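PDB 6A8M: FACT complex subunit SPT16 from Ashbya gossypii, which probably acts within the FACT histone chaperone, which reorganises nucleosomes during transcription, replication and repair, this chain being SPT16's N-terminal, M24 peptidase-like part. Local coordinates for residues V166-G169 with L170-W174. Numbering follows the deposited sequence.
Sequences VSLG and LSSLW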
ATOM      1  N   VAL A 166      -6.140   8.095 -14.642  1.00 17.78           N
ATOM      2  CA  VAL A 166      -7.251   7.440 -13.962  1.00 18.40           C
ATOM      3  C   VAL A 166      -6.883   7.068 -12.524  1.00 16.67           C
ATOM      4  O   VAL A 166      -7.490   6.172 -11.940  1.00 16.08           O
ATOM      5  CB  VAL A 166      -7.731   6.202 -14.757  1.00 19.96           C
ATOM      6  CG1 VAL A 166      -8.265   6.610 -16.112  1.00 23.43           C
ATOM      7  CG2 VAL A 166      -6.590   5.181 -14.922  1.00 19.78           C
ATOM      8  N   SER A 167      -5.925   7.783 -11.917  1.00 16.31           N
ATOM      9  CA  SER A 167      -5.512   7.430 -10.555  1.00 18.46           C
ATOM     10  C   SER A 167      -6.673   7.506  -9.570  1.00 16.49           C
ATOM     11  O   SER A 167      -6.850   6.610  -8.741  1.00 16.49           O
ATOM     12  CB  SER A 167      -4.372   8.329 -10.081  1.00 20.83           C
ATOM     13  OG  SER A 167      -3.146   7.907 -10.647  1.00 22.44           O
ATOM     14  N   LEU A 168      -7.453   8.594  -9.607  1.00 17.40           N
ATOM     15  CA  LEU A 168      -8.533   8.709  -8.631  1.00 17.91           C
ATOM     16  C   LEU A 168      -9.558   7.611  -8.842  1.00 15.76           C
ATOM     17  O   LEU A 168     -10.056   7.017  -7.876  1.00 16.40           O
ATOM     18  CB  LEU A 168      -9.200  10.086  -8.721  1.00 18.75           C
ATOM     19  CG  LEU A 168     -10.462  10.306  -7.869  1.00 21.34           C
ATOM     20  CD1 LEU A 168     -10.164  10.183  -6.373  1.00 21.24           C
ATOM     21  CD2 LEU A 168     -11.093  11.674  -8.151  1.00 22.93           C
ATOM     22  N   GLY A 169      -9.877   7.322 -10.104  1.00 15.99           N
ATOM     23  CA  GLY A 169     -10.857   6.288 -10.390  1.00 18.17           C
ATOM     24  C   GLY A 169     -10.406   4.918  -9.916  1.00 16.38           C
ATOM     25  O   GLY A 169     -11.182   4.174  -9.313  1.00 17.51           O
ATOM     26  N   LEU A 170      -9.150   4.561 -10.190  1.00 15.85           N
ATOM     27  CA  LEU A 170      -8.659   3.268  -9.727  1.00 13.89           C
ATOM     28  C   LEU A 170      -8.636   3.201  -8.206  1.00 16.33           C
ATOM     29  O   LEU A 170      -8.995   2.173  -7.615  1.00 13.77           O
ATOM     30  CB  LEU A 170      -7.272   2.999 -10.312  1.00 12.90           C
ATOM     31  CG  LEU A 170      -7.238   2.757 -11.832  1.00 15.76           C
ATOM     32  CD1 LEU A 170      -5.823   2.709 -12.377  1.00 17.74           C
ATOM     33  CD2 LEU A 170      -8.004   1.516 -12.238  1.00 15.85           C
ATOM     34  N   SER A 171      -8.228   4.289  -7.548  1.00 15.28           N
ATOM     35  CA  SER A 171      -8.192   4.291  -6.086  1.00 15.30           C
ATOM     36  C   SER A 171      -9.572   3.984  -5.500  1.00 16.09           C
ATOM     37  O   SER A 171      -9.699   3.173  -4.572  1.00 16.69           O
ATOM     38  CB  SER A 171      -7.681   5.639  -5.586  1.00 16.68           C
ATOM     39  OG  SER A 171      -7.948   5.803  -4.203  1.00 15.28           O
ATOM     40  N   SER A 172     -10.617   4.646  -6.023  1.00 15.72           N
ATOM     41  CA  SER A 172     -11.978   4.378  -5.557  1.00 17.74           C
ATOM     42  C   SER A 172     -12.399   2.945  -5.858  1.00 18.28           C
ATOM     43  O   SER A 172     -13.078   2.305  -5.049  1.00 19.56           O
ATOM     44  CB  SER A 172     -12.953   5.357  -6.207  1.00 20.32           C
ATOM     45  OG  SER A 172     -12.550   6.687  -5.948  1.00 24.17           O
ATOM     46  N   LEU A 173     -12.024   2.430  -7.028  1.00 16.97           N
ATOM     47  CA  LEU A 173     -12.419   1.077  -7.401  1.00 18.31           C
ATOM     48  C   LEU A 173     -11.772   0.034  -6.492  1.00 20.49           C
ATOM     49  O   LEU A 173     -12.409  -0.969  -6.147  1.00 24.24           O
ATOM     50  CB  LEU A 173     -12.045   0.831  -8.857  1.00 20.26           C
ATOM     51  CG  LEU A 173     -12.239  -0.547  -9.466  1.00 24.47           C
ATOM     52  CD1 LEU A 173     -13.690  -0.743  -9.847  1.00 24.49           C
ATOM     53  CD2 LEU A 173     -11.327  -0.661 -10.677  1.00 26.19           C
ATOM     54  N   TRP A 174     -10.514   0.259  -6.092  1.00 19.07           N
ATOM     55  CA  TRP A 174      -9.710  -0.687  -5.302  1.00 20.05           C
ATOM     56  C   TRP A 174      -9.971  -0.610  -3.810  1.00 20.07           C
ATOM     57  O   TRP A 174      -9.507  -1.486  -3.072  1.00 21.07           O
ATOM     58  CB  TRP A 174      -8.196  -0.422  -5.488  1.00 21.29           C
ATOM     59  CG  TRP A 174      -7.689  -0.744  -6.801  1.00 20.71           C
ATOM     60  CD1 TRP A 174      -8.175  -1.680  -7.663  1.00 24.89           C
ATOM     61  CD2 TRP A 174      -6.591  -0.126  -7.454  1.00 19.86           C
ATOM     62  NE1 TRP A 174      -7.431  -1.679  -8.827  1.00 21.29           N
ATOM     63  CE2 TRP A 174      -6.461  -0.728  -8.724  1.00 19.80           C
ATOM     64  CE3 TRP A 174      -5.709   0.886  -7.096  1.00 18.26           C
ATOM     65  CZ2 TRP A 174      -5.470  -0.357  -9.628  1.00 16.86           C
ATOM     66  CZ3 TRP A 174      -4.719   1.241  -7.985  1.00 18.91           C
ATOM     67  CH2 TRP A 174      -4.615   0.623  -9.246  1.00 17.91           C
TER
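Val166 lays its CG2 methyl against CD1 of Leu170, 3.6 Å away, one helical turn further along. With chi1 of Leu170 at -68°, CG is anti to the carbonyl carbon and leans back toward the N-terminal end of the helix, which brings it beside Val166. Both side chains also rest on Phe35 of strand 32-37, so branched apolar residues suit this buried side. Val166 O accepts the first i to i+4 bond, from Leu170 N at 2.9 Å, with an N-H...O angle of 171°. Valine at the N-cap has no side-chain acceptor, and the preceding Asp165 takes Ser167 N through OD2. Gly169, without a side chain, contributes through its backbone: its O accepts Leu173 N at 3.0 Å. On the partly exposed side, Leu168 O takes Ser172 N at 3.1 Å. The short Ser172 side chain folds back there, OG 3.2 Å from Leu168 O, and touches Arg22 and Arg387. Ser171 instead carries OG anti to its own N (chi1 165°), where this short hydroxyl hydrogen-bonds Asp375 and Arg387, residues of the M24 family region. The arrangement is a short two-turn alpha-helix, 167-174, following edge strand 162-165 of the N-terminal lobe's mixed sheet.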